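Local coordinates for protein mevalonate kinase, putative (PDB 2HFS) that probably phosphorylates (R)-mevalonate with ATP to give (R)-5-phosphomevalonate, an early step of isoprenoid and sterol biosynthesis, as a GHMP-family kinase, at residues A[5-13]-A[46-54]. Residues are numbered along the deposited sequence; the frame is centred on the assembly and turned at random.
Sequences SKPVKSKTT and ECRLEINPG
The guanidinium of R48 is met at its edge by K11, whose CE lies near the group's plane, 3.6 Å from NH2 of R48. Also at the edge, in plane, a water accepts from NE of R48 and donates to the carbonyl O of T12. K11 runs extended beside E50, the two pointing the same way; a second water accepts from NZ of K11 and donates to OE1 of E50, bridging charges too far apart for a salt bridge. The backbones themselves pair briefly, a single beta bridge at K11 and E50: N of I51 donates a hydrogen bond to O of S10 (2.9 Å), and N of T12 donates one to O of L49 (2.9 Å). T12 extends the pairing with its side chain. With chi1 at 58°, OG1 sits between backbone N and carbonyl carbon and accepts from N of L49 (3.1 Å, 171° at the hydrogen), while CG2 packs on CB of L49. Farther along, CD1 of I51 presses tightly on CB of S10 (3.5 Å). L49 also packs on helix 114-130, where E128 salt-bridges K9. A hydroxyl thus continues what backbone pairing begins. NZ of K11 lies 4.0 Å from NH2 of R48, and the E50 carboxylate probably offsets part of that like-charge repulsion.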
loop_
_atom_site.group_PDB
_atom_site.type_symbol
_atom_site.label_atom_id
_atom_site.label_comp_id
_atom_site.label_asym_id
_atom_site.label_seq_id
_atom_site.Cartn_x
_atom_site.Cartn_y
_atom_site.Cartn_z
ATOM N N SER A 5 6.503 -20.032 21.748
ATOM C CA SER A 5 7.394 -20.501 20.683
ATOM C C SER A 5 8.842 -20.271 21.093
ATOM O O SER A 5 9.232 -19.147 21.405
ATOM C CB SER A 5 7.149 -19.755 19.360
ATOM O OG SER A 5 5.900 -19.099 19.309
ATOM N N LYS A 6 9.643 -21.330 21.082
ATOM C CA LYS A 6 11.076 -21.196 21.330
ATOM C C LYS A 6 11.810 -21.089 19.989
ATOM O O LYS A 6 11.379 -21.720 19.010
ATOM C CB LYS A 6 11.580 -22.385 22.149
ATOM C CG LYS A 6 12.599 -22.017 23.235
ATOM C CD LYS A 6 14.043 -22.293 22.813
ATOM C CE LYS A 6 15.023 -21.705 23.807
ATOM N NZ LYS A 6 16.431 -21.959 23.390
ATOM N N PRO A 7 12.880 -20.280 19.917
ATOM C CA PRO A 7 13.605 -20.087 18.657
ATOM C C PRO A 7 14.312 -21.352 18.215
ATOM O O PRO A 7 15.013 -21.995 19.010
ATOM C CB PRO A 7 14.633 -18.991 18.982
ATOM C CG PRO A 7 14.190 -18.394 20.267
ATOM C CD PRO A 7 13.477 -19.482 21.003
ATOM N N VAL A 8 14.105 -21.709 16.956
ATOM C CA VAL A 8 14.675 -22.919 16.396
ATOM C C VAL A 8 15.966 -22.573 15.671
ATOM O O VAL A 8 16.974 -23.247 15.862
ATOM C CB VAL A 8 13.689 -23.659 15.472
ATOM C CG1 VAL A 8 14.323 -24.916 14.892
ATOM C CG2 VAL A 8 12.449 -24.036 16.234
ATOM N N LYS A 9 15.931 -21.506 14.868
ATOM C CA LYS A 9 17.121 -20.969 14.215
ATOM C C LYS A 9 17.792 -19.847 15.064
ATOM O O LYS A 9 17.144 -19.203 15.896
ATOM C CB LYS A 9 16.761 -20.439 12.813
ATOM C CG LYS A 9 16.204 -21.493 11.856
ATOM C CD LYS A 9 16.023 -20.955 10.433
ATOM C CE LYS A 9 17.349 -20.668 9.725
ATOM N NZ LYS A 9 17.230 -20.737 8.246
ATOM N N SER A 10 19.084 -19.611 14.835
ATOM C CA SER A 10 19.805 -18.542 15.528
ATOM C C SER A 10 19.836 -17.241 14.707
ATOM O O SER A 10 20.076 -16.154 15.239
ATOM C CB SER A 10 21.223 -18.986 15.913
ATOM O OG SER A 10 22.035 -19.188 14.776
ATOM N N LYS A 11 19.596 -17.369 13.410
ATOM C CA LYS A 11 19.633 -16.249 12.491
ATOM C C LYS A 11 18.808 -16.660 11.279
ATOM O O LYS A 11 18.921 -17.800 10.841
ATOM C CB LYS A 11 21.099 -15.978 12.108
ATOM C CG LYS A 11 21.355 -14.836 11.130
ATOM C CD LYS A 11 22.854 -14.814 10.688
ATOM C CE LYS A 11 23.158 -13.539 9.886
ATOM N NZ LYS A 11 24.628 -13.286 9.616
ATOM N N THR A 12 17.984 -15.751 10.738
ATOM C CA THR A 12 17.310 -16.017 9.450
ATOM C C THR A 12 18.269 -16.009 8.266
ATOM O O THR A 12 19.262 -15.270 8.267
ATOM C CB THR A 12 16.142 -15.025 9.191
ATOM O OG1 THR A 12 16.634 -13.677 9.210
ATOM C CG2 THR A 12 15.132 -15.103 10.316
ATOM N N THR A 13 17.961 -16.840 7.266
ATOM C CA THR A 13 18.769 -16.994 6.055
ATOM C C THR A 13 17.912 -16.859 4.801
ATOM O O THR A 13 18.431 -16.896 3.675
ATOM C CB THR A 13 19.456 -18.384 5.999
ATOM O OG1 THR A 13 18.451 -19.427 6.043
ATOM C CG2 THR A 13 20.346 -18.634 7.224
ATOM N N GLU A 46 12.282 -5.689 3.710
ATOM C CA GLU A 46 12.800 -6.978 4.210
ATOM C C GLU A 46 13.145 -6.913 5.705
ATOM O O GLU A 46 13.644 -5.880 6.184
ATOM C CB GLU A 46 14.005 -7.425 3.379
ATOM C CG GLU A 46 14.707 -8.657 3.954
ATOM C CD GLU A 46 15.861 -9.166 3.107
ATOM O OE1 GLU A 46 16.488 -8.360 2.386
ATOM O OE2 GLU A 46 16.137 -10.387 3.176
ATOM N N CYS A 47 12.838 -7.992 6.435
ATOM C CA CYS A 47 13.192 -8.130 7.847
ATOM C C CYS A 47 14.138 -9.329 8.025
ATOM O O CYS A 47 13.885 -10.427 7.499
ATOM C CB CYS A 47 11.935 -8.274 8.727
ATOM S SG CYS A 47 12.313 -8.705 10.446
ATOM N N ARG A 48 15.238 -9.094 8.739
ATOM C CA ARG A 48 16.182 -10.132 9.127
ATOM C C ARG A 48 16.206 -10.143 10.643
ATOM O O ARG A 48 16.188 -9.070 11.282
ATOM C CB ARG A 48 17.596 -9.812 8.626
ATOM C CG ARG A 48 17.830 -9.892 7.128
ATOM C CD ARG A 48 19.270 -9.507 6.696
ATOM N NE ARG A 48 20.237 -10.548 7.053
ATOM C CZ ARG A 48 21.426 -10.746 6.470
ATOM N NH1 ARG A 48 21.830 -9.975 5.465
ATOM N NH2 ARG A 48 22.210 -11.735 6.890
ATOM N N LEU A 49 16.262 -11.348 11.199
ATOM C CA LEU A 49 16.277 -11.561 12.633
ATOM C C LEU A 49 17.429 -12.463 13.060
ATOM O O LEU A 49 17.830 -13.348 12.322
ATOM C CB LEU A 49 14.971 -12.226 13.064
ATOM C CG LEU A 49 13.679 -11.436 12.885
ATOM C CD1 LEU A 49 12.541 -12.336 13.340
ATOM C CD2 LEU A 49 13.706 -10.146 13.721
ATOM N N GLU A 50 17.949 -12.219 14.255
ATOM C CA GLU A 50 18.832 -13.164 14.919
ATOM C C GLU A 50 18.704 -13.062 16.427
ATOM O O GLU A 50 18.301 -12.026 16.957
ATOM C CB GLU A 50 20.263 -12.938 14.492
ATOM C CG GLU A 50 20.756 -11.529 14.736
ATOM C CD GLU A 50 22.169 -11.389 14.241
ATOM O OE1 GLU A 50 22.359 -11.289 13.013
ATOM O OE2 GLU A 50 23.078 -11.423 15.080
ATOM N N ILE A 51 19.046 -14.149 17.105
ATOM C CA ILE A 51 18.957 -14.222 18.557
ATOM C C ILE A 51 19.919 -13.246 19.205
ATOM O O ILE A 51 20.955 -12.907 18.622
ATOM C CB ILE A 51 19.132 -15.691 19.042
ATOM C CG1 ILE A 51 20.494 -16.275 18.641
ATOM C CG2 ILE A 51 18.007 -16.561 18.477
ATOM C CD1 ILE A 51 20.716 -17.733 19.136
ATOM N N ASN A 52 19.537 -12.731 20.371
ATOM C CA ASN A 52 20.365 -11.785 21.110
ATOM C C ASN A 52 20.510 -12.358 22.519
ATOM O O ASN A 52 19.763 -11.997 23.409
ATOM C CB ASN A 52 19.696 -10.396 21.111
ATOM C CG ASN A 52 20.705 -9.237 21.197
ATOM O OD1 ASN A 52 21.908 -9.414 20.987
ATOM N ND2 ASN A 52 20.203 -8.049 21.478
ATOM N N PRO A 53 21.418 -13.321 22.706
ATOM C CA PRO A 53 21.492 -14.028 23.987
ATOM C C PRO A 53 21.808 -13.063 25.112
ATOM O O PRO A 53 22.625 -12.162 24.930
ATOM C CB PRO A 53 22.636 -15.011 23.776
ATOM C CG PRO A 53 22.693 -15.183 22.347
ATOM C CD PRO A 53 22.433 -13.816 21.761
ATOM N N GLY A 54 21.107 -13.212 26.236
ATOM C CA GLY A 54 21.335 -12.392 27.418
ATOM C C GLY A 54 20.748 -10.993 27.398
ATOM O O GLY A 54 20.733 -10.321 28.428
HETATM O O HOH W 1 24.999 -12.242 12.580
HETATM O O HOH W 2 19.724 -12.659 9.206
#